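Hypothetical protein Atu0120 (Agrobacterium tumefaciens, PDB 2I6H) is of unknown function but belongs to the all-helical bacterial DUF924 family and carries bound calcium in its crystals. Local coordinates at residues Asp74-Gly79 with Leu84-Leu89; Gly122-Val127 with Phe134-Phe139. One frame throughout, in Å; residues are numbered along the deposited sequence.

Contact 1: residues Asp74-Gly79 with Leu84-Leu89; sequences DGWLEG and LALMLL. With CA (calcium ion), chain C.
A short 3-10 turn, 76-78, leads into helix 80-97 of this all-helical fold, and its W76 and L77 fold back on the apolar side of that helix, where they meet A85, L86 and L89. W76 carries most of the contact. Its CG lies anti to the carbonyl carbon (chi1 -70°), which sends the benzene half of the indole out over the helix. There W76 CZ3 comes within 3.7 Å of A85 CB, the methyl of a residue small enough to let the large ring approach the helix backbone. One turn further along, CD1 of L89 reaches the same ring carbon, W76 CZ3, at 3.9 Å, the two side chains crossing at about a right angle. L86 splits its branches: CD2 lies 3.8 Å from W76 CE3, while CD1 fits between W76 CB and the isobutyl group of L77. A branched leucine suits position 86, since its two methyls can meet W76 and L77 at once in a buried, apolar setting. The polar edge of W76 is spent on the other side, NE1 donating to the carbonyl O of M23 near the chain's start, while I34 of helix 29-41 also packs on the tryptophan. G79 is the N-cap of helix 80-97 and its carbonyl O accepts from the hydroxyl of S83; G79 N closes the turn on W76 O at 3.2 Å. E78, exposed beside the buried L77, leads away from helix 80-97, its chain extended with CG anti to the backbone N (chi1 -178°). Its carboxylate holds a calcium ion with both oxygens, OE1 at 2.5 Å and OE2 at 2.4 Å from the metal, and a water joins them at 2.5 Å from the calcium.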
# COMPACT_ATOMS: atom_id res chain seq x y z
N ASP A 74 29.54 -0.44 -9.42
CA ASP A 74 28.80 -0.61 -10.68
C ASP A 74 28.76 -2.08 -11.09
O ASP A 74 27.85 -2.49 -11.79
CB ASP A 74 29.41 0.18 -11.86
CG ASP A 74 29.26 1.72 -11.71
OD1 ASP A 74 29.01 2.24 -10.61
OD2 ASP A 74 29.43 2.42 -12.75
N GLY A 75 29.78 -2.83 -10.68
CA GLY A 75 29.86 -4.26 -10.94
C GLY A 75 28.67 -5.04 -10.39
O GLY A 75 28.41 -6.16 -10.83
N TRP A 76 27.96 -4.46 -9.41
CA TRP A 76 26.77 -5.13 -8.84
C TRP A 76 25.64 -5.25 -9.85
O TRP A 76 24.70 -6.03 -9.67
CB TRP A 76 26.30 -4.40 -7.57
CG TRP A 76 27.24 -4.56 -6.40
CD1 TRP A 76 28.54 -5.04 -6.44
CD2 TRP A 76 26.97 -4.22 -5.04
NE1 TRP A 76 29.10 -5.01 -5.16
CE2 TRP A 76 28.15 -4.51 -4.28
CE3 TRP A 76 25.86 -3.69 -4.38
CZ2 TRP A 76 28.23 -4.29 -2.90
CZ3 TRP A 76 25.95 -3.48 -2.98
CH2 TRP A 76 27.12 -3.79 -2.27
N LEU A 77 25.71 -4.46 -10.93
CA LEU A 77 24.72 -4.61 -12.00
C LEU A 77 24.76 -6.02 -12.63
O LEU A 77 23.81 -6.44 -13.29
CB LEU A 77 24.92 -3.54 -13.09
CG LEU A 77 24.48 -2.12 -12.66
CD1 LEU A 77 24.98 -1.10 -13.70
CD2 LEU A 77 22.91 -2.03 -12.44
N GLU A 78 25.86 -6.75 -12.41
CA GLU A 78 25.96 -8.11 -12.99
C GLU A 78 24.95 -9.12 -12.39
O GLU A 78 24.57 -10.10 -13.07
CB GLU A 78 27.40 -8.62 -12.86
CG GLU A 78 27.57 -9.98 -13.47
CD GLU A 78 29.03 -10.50 -13.44
OE1 GLU A 78 29.98 -9.76 -13.13
OE2 GLU A 78 29.20 -11.71 -13.74
N GLY A 79 24.54 -8.91 -11.13
CA GLY A 79 23.69 -9.87 -10.39
C GLY A 79 22.32 -9.27 -10.07
O GLY A 79 22.20 -8.06 -9.88
N LEU A 84 19.48 -5.31 -6.80
CA LEU A 84 18.53 -4.94 -5.74
C LEU A 84 19.23 -4.16 -4.61
O LEU A 84 18.72 -3.15 -4.13
CB LEU A 84 17.83 -6.22 -5.16
CG LEU A 84 16.89 -6.00 -3.95
CD1 LEU A 84 15.81 -4.92 -4.29
CD2 LEU A 84 16.22 -7.31 -3.48
N ALA A 85 20.40 -4.65 -4.16
CA ALA A 85 21.18 -3.94 -3.16
C ALA A 85 21.48 -2.49 -3.59
O ALA A 85 21.42 -1.57 -2.76
CB ALA A 85 22.49 -4.68 -2.84
N LEU A 86 21.85 -2.30 -4.86
CA LEU A 86 22.05 -0.93 -5.39
C LEU A 86 20.79 -0.06 -5.21
O LEU A 86 20.90 1.11 -4.80
CB LEU A 86 22.45 -0.95 -6.86
CG LEU A 86 23.87 -1.47 -7.16
CD1 LEU A 86 24.08 -1.47 -8.68
CD2 LEU A 86 24.96 -0.59 -6.43
N MSE A 87 19.61 -0.61 -5.50
CA MSE A 87 18.36 0.13 -5.36
C MSE A 87 18.18 0.54 -3.89
O MSE A 87 17.83 1.69 -3.57
CB MSE A 87 17.15 -0.75 -5.73
CG MSE A 87 17.13 -1.33 -7.09
SE MSE A 87 17.13 0.11 -8.48
CE MSE A 87 19.00 0.07 -8.89
N LEU A 88 18.46 -0.40 -2.99
CA LEU A 88 18.27 -0.19 -1.55
C LEU A 88 19.24 0.87 -1.06
O LEU A 88 18.87 1.75 -0.25
CB LEU A 88 18.46 -1.50 -0.81
CG LEU A 88 17.41 -2.54 -1.18
CD1 LEU A 88 17.73 -3.82 -0.38
CD2 LEU A 88 15.97 -2.06 -0.91
N LEU A 89 20.47 0.85 -1.57
CA LEU A 89 21.44 1.89 -1.18
C LEU A 89 21.17 3.29 -1.76
O LEU A 89 21.45 4.32 -1.10
CB LEU A 89 22.82 1.47 -1.62
CG LEU A 89 23.39 0.26 -0.87
CD1 LEU A 89 24.71 -0.10 -1.52
CD2 LEU A 89 23.58 0.61 0.66
CA CA C . 31.59 -11.71 -13.28
O HOH W 1 30.98 -12.01 -10.89

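Contact 2: residues Gly122-Val127 with Phe134-Phe139; sequences GHDQAV and FFYLPF
H123 and D124 start a short, weakly bonded helical turn, 123-126, that rests on the aromatic pair F135 and Y136 just before helix 137-140. The turn follows a Schellman motif ending helix 108-120, where G122 takes the positive phi that glycine tolerates easily. H123 meets the ring of F135 through CB, 4.1 Å from F135 CZ, while its imidazole leads away and gives NE2 to the carbonyl O of L77. D124 comes next and does two jobs. D124 N lies above one face of the F135 ring toward its rim, beside H123 C, and D124 CA comes 3.6 Å from F135 CD2. Its side chain takes the crowded position between the backbone N and the carbonyl carbon (chi1 57°), and its carboxylate meets the phenol of Y136. There Y136 OH donates to D124 OD2 at 2.6 Å, and OD2 accepts through its anti lone pair, the one away from OD1, with the carboxylate and ring planes 73° apart. An aspartate is short enough to bring this acceptor to the ring's edge without leaving the turn. Q125, exposed, bends its chain at chi2 and gives a second bond to the same oxygen: NE2 to D124 OD2 is 3.3 Å, and the N-H points at it nearly straight (166°) from above the carboxylate plane. Two donors thus grip one oxygen of this buried carboxylate. Past A126, V127 returns to apolar packing, its branched side chain meeting the F135 ring at the edge, near the ring plane, with CG2 3.7 Å from F135 CE2.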
# COMPACT_ATOMS: atom_id res chain seq x y z
N GLY A 122 16.88 -7.88 -16.94
CA GLY A 122 15.82 -8.82 -16.46
C GLY A 122 15.85 -9.06 -14.95
O GLY A 122 15.15 -9.95 -14.43
N HIS A 123 16.64 -8.26 -14.23
CA HIS A 123 16.85 -8.50 -12.78
C HIS A 123 15.58 -8.40 -11.93
O HIS A 123 15.42 -9.13 -10.90
CB HIS A 123 17.93 -7.56 -12.23
CG HIS A 123 19.32 -7.87 -12.72
ND1 HIS A 123 19.68 -9.12 -13.17
CD2 HIS A 123 20.43 -7.09 -12.81
CE1 HIS A 123 20.96 -9.10 -13.53
NE2 HIS A 123 21.44 -7.88 -13.31
N ASP A 124 14.67 -7.50 -12.31
CA ASP A 124 13.43 -7.31 -11.53
C ASP A 124 12.59 -8.59 -11.58
O ASP A 124 11.93 -8.96 -10.59
CB ASP A 124 12.61 -6.13 -12.06
CG ASP A 124 12.23 -6.26 -13.55
OD1 ASP A 124 13.09 -6.67 -14.38
OD2 ASP A 124 11.05 -5.92 -13.87
N GLN A 125 12.64 -9.28 -12.72
CA GLN A 125 11.88 -10.53 -12.88
C GLN A 125 12.56 -11.68 -12.17
O GLN A 125 11.91 -12.71 -11.93
CB GLN A 125 11.71 -10.87 -14.37
CG GLN A 125 10.79 -9.86 -15.09
CD GLN A 125 9.41 -9.74 -14.44
OE1 GLN A 125 8.66 -10.73 -14.31
NE2 GLN A 125 9.05 -8.53 -14.03
N ALA A 126 13.84 -11.51 -11.83
CA ALA A 126 14.63 -12.58 -11.20
C ALA A 126 14.51 -12.57 -9.68
O ALA A 126 14.77 -13.60 -9.07
CB ALA A 126 16.10 -12.54 -11.63
N VAL A 127 14.08 -11.46 -9.08
CA VAL A 127 13.85 -11.45 -7.60
C VAL A 127 12.38 -11.80 -7.31
O VAL A 127 11.54 -11.80 -8.22
CB VAL A 127 14.26 -10.07 -6.99
CG1 VAL A 127 15.70 -9.69 -7.42
CG2 VAL A 127 13.27 -8.97 -7.40
N PHE A 134 11.13 -2.57 -5.49
CA PHE A 134 12.36 -1.76 -5.26
C PHE A 134 13.14 -1.35 -6.52
O PHE A 134 13.89 -0.35 -6.49
CB PHE A 134 13.19 -2.37 -4.13
CG PHE A 134 12.39 -2.46 -2.87
CD1 PHE A 134 12.10 -1.29 -2.17
CD2 PHE A 134 11.77 -3.68 -2.48
CE1 PHE A 134 11.27 -1.30 -1.04
CE2 PHE A 134 10.91 -3.70 -1.32
CZ PHE A 134 10.68 -2.50 -0.61
N PHE A 135 12.98 -2.12 -7.61
CA PHE A 135 13.51 -1.73 -8.92
C PHE A 135 12.64 -0.64 -9.59
O PHE A 135 13.08 -0.01 -10.55
CB PHE A 135 13.59 -2.96 -9.87
CG PHE A 135 14.64 -3.94 -9.48
CD1 PHE A 135 15.99 -3.70 -9.80
CD2 PHE A 135 14.31 -5.10 -8.78
CE1 PHE A 135 17.02 -4.62 -9.42
CE2 PHE A 135 15.31 -6.05 -8.43
CZ PHE A 135 16.68 -5.79 -8.75
N TYR A 136 11.42 -0.43 -9.10
CA TYR A 136 10.46 0.48 -9.78
C TYR A 136 10.33 1.82 -9.06
O TYR A 136 10.01 2.86 -9.67
CB TYR A 136 9.08 -0.20 -9.87
CG TYR A 136 9.12 -1.59 -10.51
CD1 TYR A 136 10.15 -1.97 -11.41
CD2 TYR A 136 8.09 -2.50 -10.25
CE1 TYR A 136 10.14 -3.26 -12.00
CE2 TYR A 136 8.07 -3.79 -10.83
CZ TYR A 136 9.09 -4.15 -11.70
OH TYR A 136 9.07 -5.41 -12.27
N LEU A 137 10.57 1.79 -7.75
CA LEU A 137 10.44 3.00 -6.94
C LEU A 137 11.29 4.19 -7.46
O LEU A 137 10.83 5.34 -7.36
CB LEU A 137 10.70 2.72 -5.44
CG LEU A 137 9.61 1.84 -4.79
CD1 LEU A 137 10.04 1.50 -3.36
CD2 LEU A 137 8.29 2.62 -4.76
N PRO A 138 12.53 3.94 -7.98
CA PRO A 138 13.29 5.08 -8.54
C PRO A 138 12.48 5.82 -9.62
O PRO A 138 12.60 7.04 -9.75
CB PRO A 138 14.58 4.43 -9.08
CG PRO A 138 14.79 3.25 -8.18
CD PRO A 138 13.33 2.70 -8.02
N PHE A 139 11.64 5.10 -10.37
CA PHE A 139 10.83 5.77 -11.41
C PHE A 139 9.71 6.61 -10.76
O PHE A 139 9.47 7.74 -11.20
CB PHE A 139 10.32 4.75 -12.43
CG PHE A 139 11.44 4.03 -13.13
CD1 PHE A 139 12.19 4.70 -14.10
CD2 PHE A 139 11.79 2.72 -12.76
CE1 PHE A 139 13.27 4.04 -14.78
CE2 PHE A 139 12.86 2.06 -13.41
CZ PHE A 139 13.60 2.73 -14.42

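Both contacts are buried and lie in neighbouring parts of one helical fold, their centres about 11 Å apart. Contact 1 sets a 3-10 turn against the helix it precedes, and its chemistry is apolar; contact 2 brings a weak helical turn against an aromatic pair and adds a carboxylate oxygen with two donors. All touching residues of contact 1 are buried; in contact 2 one, Q125, is exposed. E78 binds calcium away from the apolar packing, whereas Q125 reinforces the carboxylate inside its contact. The two contacts also touch: M87 CB lies 3.4 Å from F134 O, and the F135 ring packs on L84, with F135 CZ 3.4 Å from L84 N.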